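Local coordinates for flagellar protein FlgA (Thermotoga maritima, PDB 3FRN) that probably acts as a periplasmic chaperone in assembly of the P-ring of the flagellar basal body, at residues Thr242-Asn247 and Tyr253-Val258; Glu176-Val181 and Val185-Arg190; Glu195-Val198 and Asp202-Lys205. One frame throughout, in Å; residues are numbered along the deposited sequence. Where two conformers were deposited one is given.

Interaction 1: residues Thr242-Asn247 and Tyr253-Val258; sequences TVRAMN and YVFGRV
R244 and Y253 meet side chain to side chain on a beta hairpin, the antiparallel pair of strands 242-246 and 253-259 in the C-terminal sheet of FlgA. With CG anti to the backbone N (chi1 178°), Y253 crosses the arginine at a slant, ring and guanidinium planes 32° apart, and its OH accepts a hydrogen bond from R244 NH1 at 2.7 Å. The bond is moderately bent (143° at the hydrogen), and the hydroxyl sits at the guanidinium edge, slightly out of its plane. R244 CG and CD pack against the hydroxyl, and CB against the ring carbon CE2 of Y253. The other end of the guanidinium is held, because NE is salt-bridged to E235.

F255 lies beside R244 and points the same way; the Y253 hydroxyl rests over one face of its ring, offset toward the rim. T242 CG2 to F255 CD2 (3.7 Å), F255 CE2 to R244 NH1 (3.8 Å) and the R244-Y253 bond link these side chains in a row on one face. V243, A245 and V254 lie on the other face, where L264 of the next strand packs on A245. Backbone bonds V243 N to G256 O (2.7 Å) and the reciprocal pair between A245 and V254 fix the register; G256 N to V243 O is weak. At the far end of the pairing, V243 CG2 meets V258 CG2 at 3.8 Å.

Interaction 2: residues Glu176-Val181 and Val185-Arg190; sequences EPFFDV and VGKISR
The chi1 of V185 (-76°) places CG1 anti to its carbonyl carbon, and that of V181 (165°) places CG1 anti to its backbone N; these two methyls meet at 3.7 Å. The remaining V185 methyl, CG2, sits between the backbone N and the carbonyl carbon and lies 3.4 Å from V181 O. The same carbonyl oxygen accepts the backbone bond from V185 N at 3.0 Å. That bond is only mildly bent at the hydrogen and nearly collinear with the carbonyl, the C=O...N angle being 172°. V181 O is therefore both gripped by an amide and flanked by a methyl of V185, the residue that donates the bond.

An i to i+4 bond of this kind is the helical pattern, here spanning the short helix 181-184 that joins the loop 176-181 to the run leading into strand 188-189. Both segments belong to the SAF part of the protein, the region shared with the P-ring chaperone family.

A second point of contact lies deeper. F178 CB points toward the segment 185-190, and its ring reaches K187, whose chain bends at chi2 and again at chi4 to bring NZ to the F178 ring. NZ ends 3.8 Å from F178 CE1 and 4.1 Å from F178 CZ, approaching the ring obliquely. The ammonium also makes a weak hydrogen bond to E183 O. V204 of the adjoining strand touches both F178 and K187, while V146 packs on F178.

Interaction 3: residues Glu195-Val198 and Asp202-Lys205; sequences EGTV and DMVK
M203 makes the whole contact with T197 and V198 through the end of its side chain. Its CB points toward the segment 195-198, and CG stands anti to the carbonyl carbon (chi1 -55°), from where chi2 of -159° continues the chain in a nearly extended line. CB, CG and SD bridge the distance without a close approach of their own to that segment. The bend comes at the last torsion, chi3 -68°, which turns CE to the side. This methyl then lies 3.8 Å from T197 CG2 and 3.2 Å from V198 O, while the alpha carbons of V198 and M203 remain 9.9 Å apart.

On the threonine, CG2 is anti to the backbone N, leaving OG1 beside that N, where it is hydrogen-bonded to K194 O. The branch is thus divided, with the hydroxyl turned to its own loop and the methyl to M203. L193 also touches M203, within the SAF region, between strands 188-189 and 204-205. Only 85 Å² is buried between the two segments. A terminal methyl set against a methyl and, closely, a carbonyl oxygen makes this a small van der Waals contact.

In the fold
Along the chain from the N terminus, interaction 2 comes first, closing the short turn through helix 181-184 and delivering the backbone to strand 188-189. Interaction 3 follows, closing the small loop from 195-198 to 202-205, whose end is strand 204-205. The two are in series, neither nested nor crossed, yet their centres lie 7 Å apart because strands 188-189 and 204-205 pair antiparallel; I188 N to K205 O at 2.8 Å and R190 N to M203 O at 2.7 Å are probable hydrogen bonds. Interaction 1 closes a later hairpin in the separate C-terminal sheet. Its centre is about 30 Å from that of interaction 2, and its nearest atoms about 13 Å from those of interaction 3.

Interaction 1: residues Thr242-Asn247 and Tyr253-Val258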
loop_
_atom_site.group_PDB
_atom_site.type_symbol
_atom_site.label_atom_id
_atom_site.label_comp_id
_atom_site.label_asym_id
_atom_site.label_seq_id
_atom_site.Cartn_x
_atom_site.Cartn_y
_atom_site.Cartn_z
ATOM N N THR A 242 16.837 -5.618 32.192
ATOM C CA THR A 242 17.096 -6.109 33.522
ATOM C C THR A 242 15.815 -6.720 34.092
ATOM O O THR A 242 14.821 -6.018 34.311
ATOM C CB THR A 242 17.609 -4.979 34.438
ATOM O OG1 THR A 242 18.812 -4.415 33.891
ATOM C CG2 THR A 242 17.888 -5.511 35.827
ATOM N N VAL A 243 15.852 -8.032 34.321
ATOM C CA VAL A 243 14.724 -8.778 34.870
ATOM C C VAL A 243 15.036 -9.287 36.287
ATOM O O VAL A 243 16.142 -9.773 36.556
ATOM C CB VAL A 243 14.343 -9.981 33.968
ATOM C CG1 VAL A 243 13.109 -10.649 34.490
ATOM C CG2 VAL A 243 14.075 -9.523 32.551
ATOM N N ARG A 244 14.058 -9.167 37.185
ATOM C CA ARG A 244 14.170 -9.707 38.545
ATOM C C ARG A 244 14.063 -11.227 38.504
ATOM O O ARG A 244 13.352 -11.776 37.663
ATOM C CB ARG A 244 13.084 -9.110 39.438
ATOM C CG ARG A 244 12.917 -7.618 39.227
ATOM C CD ARG A 244 11.621 -7.100 39.802
ATOM N NE ARG A 244 11.250 -5.817 39.209
ATOM C CZ ARG A 244 11.597 -4.628 39.698
ATOM N NH1 ARG A 244 12.333 -4.540 40.799
ATOM N NH2 ARG A 244 11.205 -3.521 39.083
ATOM N N ALA A 245 14.784 -11.900 39.398
ATOM C CA ALA A 245 14.845 -13.362 39.414
ATOM C C ALA A 245 15.094 -13.900 40.824
ATOM O O ALA A 245 15.444 -13.128 41.728
ATOM C CB ALA A 245 15.925 -13.863 38.451
ATOM N N MET A 246 14.909 -15.226 40.998
ATOM C CA MET A 246 15.191 -15.879 42.290
ATOM C C MET A 246 16.055 -17.152 42.129
ATOM O O MET A 246 15.670 -18.151 41.360
ATOM C CB MET A 246 13.878 -16.246 43.049
ATOM C CG MET A 246 14.100 -17.151 44.306
ATOM S SD MET A 246 12.773 -18.494 44.378
ATOM C CE MET A 246 11.363 -17.619 45.397
ATOM N N ASN A 247 17.212 -17.078 42.876
ATOM C CA ASN A 247 18.174 -18.184 43.061
ATOM C C ASN A 247 19.618 -17.683 43.196
ATOM O O ASN A 247 20.366 -18.243 44.087
ATOM C CB ASN A 247 18.089 -19.295 41.994
ATOM C CG ASN A 247 17.328 -20.532 42.498
ATOM O OD1 ASN A 247 17.687 -21.668 42.179
ATOM N ND2 ASN A 247 16.282 -20.310 43.301
ATOM N N TYR A 253 16.670 -12.402 46.142
ATOM C CA TYR A 253 16.314 -11.479 45.065
ATOM C C TYR A 253 17.547 -11.009 44.315
ATOM O O TYR A 253 18.492 -10.504 44.923
ATOM C CB TYR A 253 15.593 -10.263 45.650
ATOM C CG TYR A 253 15.208 -9.189 44.658
ATOM C CD1 TYR A 253 15.981 -8.038 44.511
ATOM C CD2 TYR A 253 14.057 -9.307 43.886
ATOM C CE1 TYR A 253 15.625 -7.047 43.612
ATOM C CE2 TYR A 253 13.692 -8.321 42.990
ATOM C CZ TYR A 253 14.480 -7.195 42.858
ATOM O OH TYR A 253 14.120 -6.216 41.966
ATOM N N VAL A 254 17.530 -11.156 42.990
ATOM C CA VAL A 254 18.649 -10.729 42.154
ATOM C C VAL A 254 18.186 -9.932 40.933
ATOM O O VAL A 254 17.251 -10.328 40.234
ATOM C CB VAL A 254 19.570 -11.923 41.715
ATOM C CG1 VAL A 254 20.415 -12.432 42.892
ATOM C CG2 VAL A 254 18.763 -13.065 41.088
ATOM N N PHE A 255 18.832 -8.788 40.714
ATOM C CA PHE A 255 18.694 -8.030 39.479
ATOM C C PHE A 255 19.608 -8.692 38.463
ATOM O O PHE A 255 20.759 -9.007 38.778
ATOM C CB PHE A 255 19.148 -6.580 39.669
ATOM C CG PHE A 255 18.078 -5.657 40.182
ATOM C CD1 PHE A 255 18.167 -5.114 41.461
ATOM C CD2 PHE A 255 16.998 -5.307 39.381
ATOM C CE1 PHE A 255 17.189 -4.247 41.943
ATOM C CE2 PHE A 255 16.014 -4.444 39.854
ATOM C CZ PHE A 255 16.112 -3.910 41.136
ATOM N N GLY A 256 19.105 -8.887 37.248
ATOM C CA GLY A 256 19.878 -9.540 36.212
ATOM C C GLY A 256 19.484 -9.144 34.811
ATOM O O GLY A 256 18.306 -9.190 34.454
ATOM N N ARG A 257 20.475 -8.755 34.018
ATOM C CA ARG A 257 20.242 -8.381 32.632
ATOM C C ARG A 257 20.197 -9.612 31.746
ATOM O O ARG A 257 21.010 -10.538 31.894
ATOM C CB ARG A 257 21.302 -7.394 32.132
ATOM C CG ARG A 257 22.730 -7.914 32.185
ATOM C CD ARG A 257 23.775 -6.814 32.007
ATOM N NE ARG A 257 24.170 -6.625 30.612
ATOM C CZ ARG A 257 25.264 -5.971 30.223
ATOM N NH1 ARG A 257 25.540 -5.850 28.931
ATOM N NH2 ARG A 257 26.090 -5.444 31.120
ATOM N N VAL A 258 19.229 -9.635 30.838
ATOM C CA VAL A 258 19.178 -10.673 29.818
ATOM C C VAL A 258 20.328 -10.445 28.846
ATOM O O VAL A 258 20.471 -9.364 28.256
ATOM C CB VAL A 258 17.847 -10.645 29.069
ATOM C CG1 VAL A 258 17.795 -11.742 28.001
ATOM C CG2 VAL A 258 16.690 -10.766 30.051
#

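Interaction 2: residues Glu176-Val181 and Val185-Arg190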
loop_
_atom_site.group_PDB
_atom_site.type_symbol
_atom_site.label_atom_id
_atom_site.label_comp_id
_atom_site.label_asym_id
_atom_site.label_seq_id
_atom_site.Cartn_x
_atom_site.Cartn_y
_atom_site.Cartn_z
ATOM N N GLU A 176 2.186 -0.634 8.585
ATOM C CA GLU A 176 2.979 -1.460 7.684
ATOM C C GLU A 176 2.481 -2.912 7.717
ATOM O O GLU A 176 2.540 -3.569 8.751
ATOM C CB GLU A 176 4.455 -1.372 8.091
ATOM C CG GLU A 176 5.437 -2.130 7.209
ATOM C CD GLU A 176 6.836 -2.204 7.823
ATOM O OE1 GLU A 176 6.952 -2.538 9.028
ATOM O OE2 GLU A 176 7.825 -1.930 7.100
ATOM N N PRO A 177 1.991 -3.423 6.578
ATOM C CA PRO A 177 1.483 -4.793 6.538
ATOM C C PRO A 177 2.588 -5.852 6.437
ATOM O O PRO A 177 3.775 -5.517 6.334
ATOM C CB PRO A 177 0.629 -4.804 5.272
ATOM C CG PRO A 177 1.272 -3.783 4.378
ATOM C CD PRO A 177 1.889 -2.743 5.272
ATOM N N PHE A 178 2.189 -7.122 6.471
ATOM C CA PHE A 178 3.112 -8.246 6.278
ATOM C C PHE A 178 2.827 -8.942 4.954
ATOM O O PHE A 178 1.679 -9.052 4.545
ATOM C CB PHE A 178 2.991 -9.255 7.425
ATOM C CG PHE A 178 3.344 -8.692 8.770
ATOM C CD1 PHE A 178 4.663 -8.610 9.175
ATOM C CD2 PHE A 178 2.349 -8.242 9.629
ATOM C CE1 PHE A 178 4.988 -8.088 10.415
ATOM C CE2 PHE A 178 2.665 -7.711 10.865
ATOM C CZ PHE A 178 3.978 -7.640 11.260
ATOM N N PHE A 179 3.870 -9.423 4.296
ATOM C CA PHE A 179 3.724 -9.962 2.943
ATOM C C PHE A 179 3.950 -11.467 2.910
ATOM O O PHE A 179 3.983 -12.084 1.845
ATOM C CB PHE A 179 4.666 -9.224 1.980
ATOM C CG PHE A 179 4.547 -7.725 2.059
ATOM C CD1 PHE A 179 3.493 -7.065 1.440
ATOM C CD2 PHE A 179 5.466 -6.978 2.779
ATOM C CE1 PHE A 179 3.370 -5.687 1.525
ATOM C CE2 PHE A 179 5.345 -5.598 2.868
ATOM C CZ PHE A 179 4.295 -4.953 2.241
ATOM N N ASP A 180 4.082 -12.049 4.099
ATOM C CA ASP A 180 4.406 -13.456 4.253
ATOM C C ASP A 180 3.945 -13.928 5.622
ATOM O O ASP A 180 4.101 -13.221 6.619
ATOM C CB ASP A 180 5.916 -13.667 4.111
ATOM C CG ASP A 180 6.272 -15.050 3.602
ATOM O OD1 ASP A 180 5.402 -15.712 2.993
ATOM O OD2 ASP A 180 7.432 -15.471 3.801
ATOM N N VAL A 181 3.368 -15.123 5.663
ATOM C CA VAL A 181 2.978 -15.758 6.916
ATOM C C VAL A 181 4.214 -15.920 7.811
ATOM O O VAL A 181 4.160 -15.681 9.021
ATOM C CB VAL A 181 2.269 -17.116 6.640
ATOM C CG1 VAL A 181 2.174 -17.972 7.891
ATOM C CG2 VAL A 181 0.882 -16.875 6.064
ATOM N N VAL A 185 4.296 -15.390 12.035
ATOM C CA VAL A 185 4.208 -16.548 12.939
ATOM C C VAL A 185 5.246 -16.478 14.057
ATOM O O VAL A 185 6.433 -16.244 13.807
ATOM C CB VAL A 185 4.294 -17.921 12.212
ATOM C CG1 VAL A 185 2.979 -18.231 11.533
ATOM C CG2 VAL A 185 5.465 -17.967 11.220
ATOM N N GLY A 186 4.779 -16.671 15.287
ATOM C CA GLY A 186 5.627 -16.546 16.456
ATOM C C GLY A 186 5.445 -15.213 17.153
ATOM O O GLY A 186 5.837 -15.061 18.310
ATOM N N LYS A 187 4.851 -14.248 16.452
ATOM C CA LYS A 187 4.599 -12.931 17.019
ATOM C C LYS A 187 3.446 -12.998 18.003
ATOM O O LYS A 187 2.590 -13.872 17.912
ATOM C CB LYS A 187 4.280 -11.900 15.930
ATOM C CG LYS A 187 5.451 -11.525 15.023
ATOM C CD LYS A 187 6.216 -10.328 15.544
ATOM C CE LYS A 187 7.429 -10.023 14.666
ATOM N NZ LYS A 187 7.068 -9.367 13.373
ATOM N N ILE A 188 3.433 -12.047 18.927
ATOM C CA ILE A 188 2.440 -11.980 19.987
ATOM C C ILE A 188 1.539 -10.769 19.737
ATOM O O ILE A 188 2.025 -9.656 19.591
ATOM C CB ILE A 188 3.147 -11.909 21.377
ATOM C CG1 ILE A 188 3.871 -13.232 21.654
ATOM C CG2 ILE A 188 2.163 -11.598 22.498
ATOM C CD1 ILE A 188 4.846 -13.174 22.789
ATOM N N SER A 189 0.235 -11.000 19.671
ATOM C CA SER A 189 -0.736 -9.936 19.464
ATOM C C SER A 189 -0.769 -8.935 20.622
ATOM O O SER A 189 -0.833 -9.319 21.787
ATOM C CB SER A 189 -2.127 -10.528 19.286
ATOM O OG SER A 189 -3.060 -9.508 18.966
ATOM N N ARG A 190 -0.740 -7.647 20.294
ATOM C CA ARG A 190 -0.856 -6.609 21.311
ATOM C C ARG A 190 -2.324 -6.293 21.568
ATOM O O ARG A 190 -2.654 -5.550 22.493
ATOM C CB ARG A 190 -0.108 -5.338 20.890
ATOM C CG ARG A 190 1.397 -5.516 20.682
ATOM C CD ARG A 190 2.040 -4.259 20.115
ATOM N NE ARG A 190 2.600 -3.420 21.168
ATOM C CZ ARG A 190 3.901 -3.183 21.326
ATOM N NH1 ARG A 190 4.317 -2.410 22.319
ATOM N NH2 ARG A 190 4.788 -3.708 20.490
#

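Interaction 3: residues Glu195-Val198 and Asp202-Lys205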
loop_
_atom_site.group_PDB
_atom_site.type_symbol
_atom_site.label_atom_id
_atom_site.label_comp_id
_atom_site.label_asym_id
_atom_site.label_seq_id
_atom_site.Cartn_x
_atom_site.Cartn_y
_atom_site.Cartn_z
ATOM N N GLU A 195 -11.565 -11.362 12.924
ATOM C CA GLU A 195 -11.306 -11.936 11.603
ATOM C C GLU A 195 -11.467 -10.871 10.507
ATOM O O GLU A 195 -12.319 -9.985 10.608
ATOM C CB GLU A 195 -12.266 -13.116 11.369
ATOM C CG GLU A 195 -12.247 -13.715 9.964
ATOM C CD GLU A 195 -13.492 -14.538 9.643
ATOM O OE1 GLU A 195 -13.599 -15.009 8.491
ATOM O OE2 GLU A 195 -14.361 -14.712 10.530
ATOM N N GLY A 196 -10.633 -10.944 9.472
ATOM C CA GLY A 196 -10.691 -9.987 8.367
ATOM C C GLY A 196 -9.721 -8.829 8.524
ATOM O O GLY A 196 -9.487 -8.071 7.583
ATOM N N THR A 197 -9.159 -8.695 9.720
ATOM C CA THR A 197 -8.217 -7.632 10.024
ATOM C C THR A 197 -6.879 -7.883 9.339
ATOM O O THR A 197 -6.234 -8.910 9.571
ATOM C CB THR A 197 -8.015 -7.478 11.554
ATOM O OG1 THR A 197 -9.266 -7.135 12.170
ATOM C CG2 THR A 197 -7.001 -6.398 11.869
ATOM N N VAL A 198 -6.492 -6.936 8.485
ATOM C CA VAL A 198 -5.165 -6.896 7.867
ATOM C C VAL A 198 -4.156 -6.647 8.960
ATOM O O VAL A 198 -4.242 -5.638 9.668
ATOM C CB VAL A 198 -5.042 -5.749 6.846
ATOM C CG1 VAL A 198 -3.621 -5.675 6.277
ATOM C CG2 VAL A 198 -6.070 -5.907 5.737
ATOM N N ASP A 202 2.371 -2.669 13.873
ATOM C CA ASP A 202 2.043 -1.978 15.121
ATOM C C ASP A 202 1.067 -2.743 16.015
ATOM O O ASP A 202 0.748 -2.298 17.115
ATOM C CB ASP A 202 1.484 -0.584 14.819
ATOM C CG ASP A 202 0.390 -0.607 13.763
ATOM O OD1 ASP A 202 0.716 -0.692 12.557
ATOM O OD2 ASP A 202 -0.796 -0.528 14.143
ATOM N N MET A 203 0.594 -3.897 15.550
ATOM C CA MET A 203 -0.406 -4.662 16.297
ATOM C C MET A 203 0.180 -5.870 17.000
ATOM O O MET A 203 -0.484 -6.523 17.814
ATOM C CB MET A 203 -1.519 -5.110 15.359
ATOM C CG MET A 203 -2.143 -3.963 14.607
ATOM S SD MET A 203 -3.773 -4.338 13.995
ATOM C CE MET A 203 -3.410 -5.536 12.774
ATOM N N VAL A 204 1.431 -6.165 16.673
ATOM C CA VAL A 204 2.085 -7.360 17.159
ATOM C C VAL A 204 3.414 -6.986 17.791
ATOM O O VAL A 204 3.929 -5.891 17.576
ATOM C CB VAL A 204 2.306 -8.397 16.017
ATOM C CG1 VAL A 204 0.982 -8.841 15.416
ATOM C CG2 VAL A 204 3.224 -7.847 14.937
ATOM N N LYS A 205 3.957 -7.891 18.594
ATOM C CA LYS A 205 5.300 -7.708 19.112
ATOM C C LYS A 205 6.026 -9.024 19.058
ATOM O O LYS A 205 5.401 -10.081 18.995
ATOM C CB LYS A 205 5.286 -7.141 20.536
ATOM C CG LYS A 205 4.657 -8.021 21.588
ATOM C CD LYS A 205 4.787 -7.373 22.949
ATOM C CE LYS A 205 3.975 -8.118 23.984
ATOM N NZ LYS A 205 3.549 -7.208 25.085
#